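Local atomic coordinates of exoglucanase A (Cellulomonas fimi, PDB entry 7CBD), a protein that hydrolyses the beta-1,4-glucosidic linkages of cellulose with inversion of anomeric configuration, releasing cellobiose from the non-reducing chain ends through this family 6 catalytic domain. Residues 259-264 with 324-329. Residues are numbered along the deposited sequence; the frame is centred on the assembly and turned at random.
Sequences SKFYEW and RVDRRV
Phe261 carries the guanidinium of Arg324 flat on one face of its ring, the two planes only 9° apart, and meets the carboxylate of Asp326 at its edge. Phe261 CD2 in turn lies 3.6 Å above the Tyr262 ring plane, offset toward the rim, and Tyr262 OH approaches Arg324 CB. The cation-pi stack places Arg324 CZ 3.8 Å from the Phe261 centroid, while Arg324 CD adds a CH-pi contact over the centre. Phe261 CZ comes within 3.6 Å of Asp326 CG, ring and carboxylate nearly perpendicular. With CG anti to the backbone N (chi1 -168°), Phe261 points its ring at residues 324-329. The stack illustrates how an arginine can lie on an aromatic face while its outward N-H groups bond to oxygens: Arg324 NH1 donates to the carbonyls of Asp326 and Arg328, and Arg324 NE forms a salt bridge with Asp321 OD1, together holding the guanidinium's rotation. Arg328 grips Asp326 in a side-on salt bridge, NE to OD1 and NH2 to OD2, each through the syn lone pair; OD1 also accepts from the backbone N-H of Arg328, closing an Asx turn. Val320 of helix 316-323 packs against Phe261 and Tyr262, so this helix, the loop leaving it and the loop between strand 254-255 and helix 270-283 share one buried junction.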
ATOM      1  N   SER A 259     -20.701 -10.694  11.986  1.00  8.49           N
ATOM      2  CA  SER A 259     -20.722 -11.468  10.756  1.00  9.09           C
ATOM      3  C   SER A 259     -19.382 -12.167  10.530  1.00  9.95           C
ATOM      4  O   SER A 259     -18.328 -11.736  11.008  1.00  9.81           O
ATOM      5  CB  SER A 259     -21.003 -10.543   9.572  1.00  9.65           C
ATOM      6  OG  SER A 259     -20.020  -9.520   9.469  1.00  9.82           O
ATOM      7  N   LYS A 260     -19.438 -13.252   9.753  1.00  9.88           N
ATOM      8  CA  LYS A 260     -18.238 -13.986   9.360  1.00 10.27           C
ATOM      9  C   LYS A 260     -17.199 -13.068   8.722  1.00  9.24           C
ATOM     10  O   LYS A 260     -15.993 -13.227   8.943  1.00 10.59           O
ATOM     11  CB  LYS A 260     -18.648 -15.103   8.392  1.00 11.57           C
ATOM     12  CG  LYS A 260     -17.554 -16.085   8.004  1.00 12.80           C
ATOM     13  CD  LYS A 260     -18.083 -17.128   7.011  1.00 14.03           C
ATOM     14  CE  LYS A 260     -17.080 -18.254   6.800  1.00 15.55           C
ATOM     15  NZ  LYS A 260     -17.611 -19.361   5.949  1.00 18.04           N
ATOM     16  N   PHE A 261     -17.645 -12.095   7.935  1.00  8.04           N
ATOM     17  CA  PHE A 261     -16.686 -11.249   7.241  1.00  8.32           C
ATOM     18  C   PHE A 261     -15.939 -10.324   8.193  1.00  7.78           C
ATOM     19  O   PHE A 261     -14.759 -10.027   7.964  1.00  8.41           O
ATOM     20  CB  PHE A 261     -17.389 -10.439   6.155  1.00  8.59           C
ATOM     21  CG  PHE A 261     -16.445  -9.762   5.202  1.00  8.20           C
ATOM     22  CD1 PHE A 261     -15.715 -10.501   4.282  1.00  8.79           C
ATOM     23  CD2 PHE A 261     -16.273  -8.384   5.233  1.00  8.72           C
ATOM     24  CE1 PHE A 261     -14.851  -9.880   3.398  1.00  9.09           C
ATOM     25  CE2 PHE A 261     -15.413  -7.755   4.347  1.00  8.48           C
ATOM     26  CZ  PHE A 261     -14.702  -8.504   3.434  1.00  9.27           C
ATOM     27  N   TYR A 262     -16.590  -9.842   9.254  1.00  7.19           N
ATOM     28  CA  TYR A 262     -15.946  -8.832  10.085  1.00  7.34           C
ATOM     29  C   TYR A 262     -15.370  -9.359  11.395  1.00  7.35           C
ATOM     30  O   TYR A 262     -14.497  -8.701  11.964  1.00  7.35           O
ATOM     31  CB  TYR A 262     -16.865  -7.624  10.328  1.00  7.48           C
ATOM     32  CG  TYR A 262     -17.058  -6.783   9.090  1.00  7.47           C
ATOM     33  CD1 TYR A 262     -15.975  -6.214   8.433  1.00  6.83           C
ATOM     34  CD2 TYR A 262     -18.323  -6.578   8.564  1.00  8.10           C
ATOM     35  CE1 TYR A 262     -16.153  -5.457   7.292  1.00  7.27           C
ATOM     36  CE2 TYR A 262     -18.518  -5.820   7.426  1.00  8.48           C
ATOM     37  CZ  TYR A 262     -17.433  -5.261   6.792  1.00  7.72           C
ATOM     38  OH  TYR A 262     -17.640  -4.515   5.654  1.00  8.57           O
ATOM     39  N   GLU A 263     -15.823 -10.510  11.893  1.00  7.30           N
ATOM     40  CA  GLU A 263     -15.184 -11.146  13.056  1.00  8.08           C
ATOM     41  C   GLU A 263     -15.104 -10.195  14.253  1.00  8.19           C
ATOM     42  O   GLU A 263     -14.100 -10.148  14.967  1.00  8.46           O
ATOM     43  CB  GLU A 263     -13.792 -11.693  12.710  1.00  8.14           C
ATOM     44  CG  GLU A 263     -13.775 -12.749  11.612  1.00  9.97           C
ATOM     45  CD  GLU A 263     -12.370 -13.194  11.210  1.00 10.08           C
ATOM     46  OE1 GLU A 263     -11.391 -12.455  11.461  1.00 11.09           O
ATOM     47  OE2 GLU A 263     -12.249 -14.288  10.615  1.00 11.49           O
ATOM     48  N   TRP A 264     -16.163  -9.414  14.464  1.00  9.08           N
ATOM     49  CA  TRP A 264     -16.344  -8.476  15.585  1.00  8.11           C
ATOM     50  C   TRP A 264     -15.556  -7.165  15.452  1.00  8.38           C
ATOM     51  O   TRP A 264     -15.613  -6.332  16.363  1.00  9.80           O
ATOM     52  CB  TRP A 264     -16.114  -9.106  16.971  1.00  9.90           C
ATOM     53  CG  TRP A 264     -17.015 -10.288  17.262  1.00 12.10           C
ATOM     54  CD1 TRP A 264     -16.755 -11.604  16.997  1.00 13.67           C
ATOM     55  CD2 TRP A 264     -18.310 -10.254  17.878  1.00 12.14           C
ATOM     56  NE1 TRP A 264     -17.809 -12.389  17.409  1.00 14.07           N
ATOM     57  CE2 TRP A 264     -18.774 -11.585  17.955  1.00 12.88           C
ATOM     58  CE3 TRP A 264     -19.120  -9.229  18.373  1.00 12.98           C
ATOM     59  CZ2 TRP A 264     -20.011 -11.914  18.506  1.00 14.20           C
ATOM     60  CZ3 TRP A 264     -20.350  -9.559  18.919  1.00 13.13           C
ATOM     61  CH2 TRP A 264     -20.783 -10.890  18.979  1.00 13.72           C
ATOM     62  N   ARG A 324     -21.694  -5.350   1.485  1.00  7.90           N
ATOM     63  CA  ARG A 324     -20.298  -4.944   1.503  1.00  8.31           C
ATOM     64  C   ARG A 324     -19.775  -4.749   0.087  1.00  7.47           C
ATOM     65  O   ARG A 324     -20.095  -5.524  -0.818  1.00  8.54           O
ATOM     66  CB  ARG A 324     -19.446  -5.987   2.230  1.00  7.88           C
ATOM     67  CG  ARG A 324     -19.440  -7.411   1.654  1.00  8.98           C
ATOM     68  CD  ARG A 324     -18.615  -8.278   2.583  1.00  8.54           C
ATOM     69  NE  ARG A 324     -18.808  -9.726   2.516  1.00  9.09           N
ATOM     70  CZ  ARG A 324     -18.041 -10.562   1.822  1.00  9.64           C
ATOM     71  NH1 ARG A 324     -17.078 -10.102   1.037  1.00  9.96           N
ATOM     72  NH2 ARG A 324     -18.260 -11.866   1.896  1.00 10.34           N
ATOM     73  N   VAL A 325     -18.968  -3.701  -0.101  1.00  6.90           N
ATOM     74  CA  VAL A 325     -18.325  -3.519  -1.395  1.00  7.36           C
ATOM     75  C   VAL A 325     -17.070  -4.373  -1.504  1.00  6.95           C
ATOM     76  O   VAL A 325     -16.719  -4.815  -2.602  1.00  7.20           O
ATOM     77  CB  VAL A 325     -18.077  -2.040  -1.758  1.00  8.47           C
ATOM     78  CG1 VAL A 325     -19.380  -1.248  -1.689  1.00  9.04           C
ATOM     79  CG2 VAL A 325     -17.012  -1.421  -0.866  1.00  9.01           C
ATOM     80  N   ASP A 326     -16.369  -4.616  -0.393  1.00  7.19           N
ATOM     81  CA  ASP A 326     -15.239  -5.539  -0.413  1.00  6.12           C
ATOM     82  C   ASP A 326     -15.785  -6.927  -0.711  1.00  6.39           C
ATOM     83  O   ASP A 326     -16.517  -7.493   0.108  1.00  7.50           O
ATOM     84  CB  ASP A 326     -14.550  -5.511   0.948  1.00  7.08           C
ATOM     85  CG  ASP A 326     -13.232  -6.270   0.962  1.00  6.74           C
ATOM     86  OD1 ASP A 326     -13.054  -7.223   0.171  1.00  6.66           O
ATOM     87  OD2 ASP A 326     -12.371  -5.918   1.791  1.00  7.32           O
ATOM     88  N   ARG A 327     -15.449  -7.471  -1.882  1.00  6.20           N
ATOM     89  CA  ARG A 327     -15.994  -8.751  -2.325  1.00  6.00           C
ATOM     90  C   ARG A 327     -15.062  -9.926  -2.044  1.00  6.68           C
ATOM     91  O   ARG A 327     -15.299 -11.023  -2.549  1.00  7.37           O
ATOM     92  CB  ARG A 327     -16.360  -8.707  -3.819  1.00  7.36           C
ATOM     93  CG  ARG A 327     -17.291  -7.568  -4.239  1.00  7.32           C
ATOM     94  CD  ARG A 327     -18.544  -7.472  -3.380  1.00  8.05           C
ATOM     95  NE  ARG A 327     -19.294  -8.723  -3.358  1.00  8.80           N
ATOM     96  CZ  ARG A 327     -20.314  -8.976  -2.544  1.00 10.08           C
ATOM     97  NH1 ARG A 327     -20.912 -10.156  -2.587  1.00 11.16           N
ATOM     98  NH2 ARG A 327     -20.733  -8.060  -1.676  1.00 10.66           N
ATOM     99  N   ARG A 328     -14.011  -9.727  -1.257  1.00  6.29           N
ATOM    100  CA  ARG A 328     -13.095 -10.818  -0.969  1.00  6.08           C
ATOM    101  C   ARG A 328     -13.780 -11.928  -0.177  1.00  6.89           C
ATOM    102  O   ARG A 328     -14.816 -11.736   0.467  1.00  7.95           O
ATOM    103  CB  ARG A 328     -11.910 -10.305  -0.161  1.00  6.91           C
ATOM    104  CG  ARG A 328     -10.913  -9.524  -0.983  1.00  6.67           C
ATOM    105  CD  ARG A 328      -9.739  -9.109  -0.138  1.00  6.71           C
ATOM    106  NE  ARG A 328     -10.105  -8.028   0.761  1.00  6.90           N
ATOM    107  CZ  ARG A 328      -9.239  -7.371   1.524  1.00  6.16           C
ATOM    108  NH1 ARG A 328      -7.962  -7.727   1.547  1.00  6.75           N
ATOM    109  NH2 ARG A 328      -9.659  -6.369   2.284  1.00  6.71           N
ATOM    110  N   VAL A 329     -13.174 -13.113  -0.237  1.00  7.47           N
ATOM    111  CA  VAL A 329     -13.620 -14.225   0.597  1.00  8.11           C
ATOM    112  C   VAL A 329     -13.460 -13.880   2.076  1.00  7.30           C
ATOM    113  O   VAL A 329     -14.285 -14.259   2.916  1.00  9.31           O
ATOM    114  CB  VAL A 329     -12.857 -15.510   0.214  1.00  9.33           C
ATOM    115  CG1 VAL A 329     -13.377 -16.703   1.000  1.00  9.98           C
ATOM    116  CG2 VAL A 329     -12.961 -15.783  -1.289  1.00 11.21           C
TER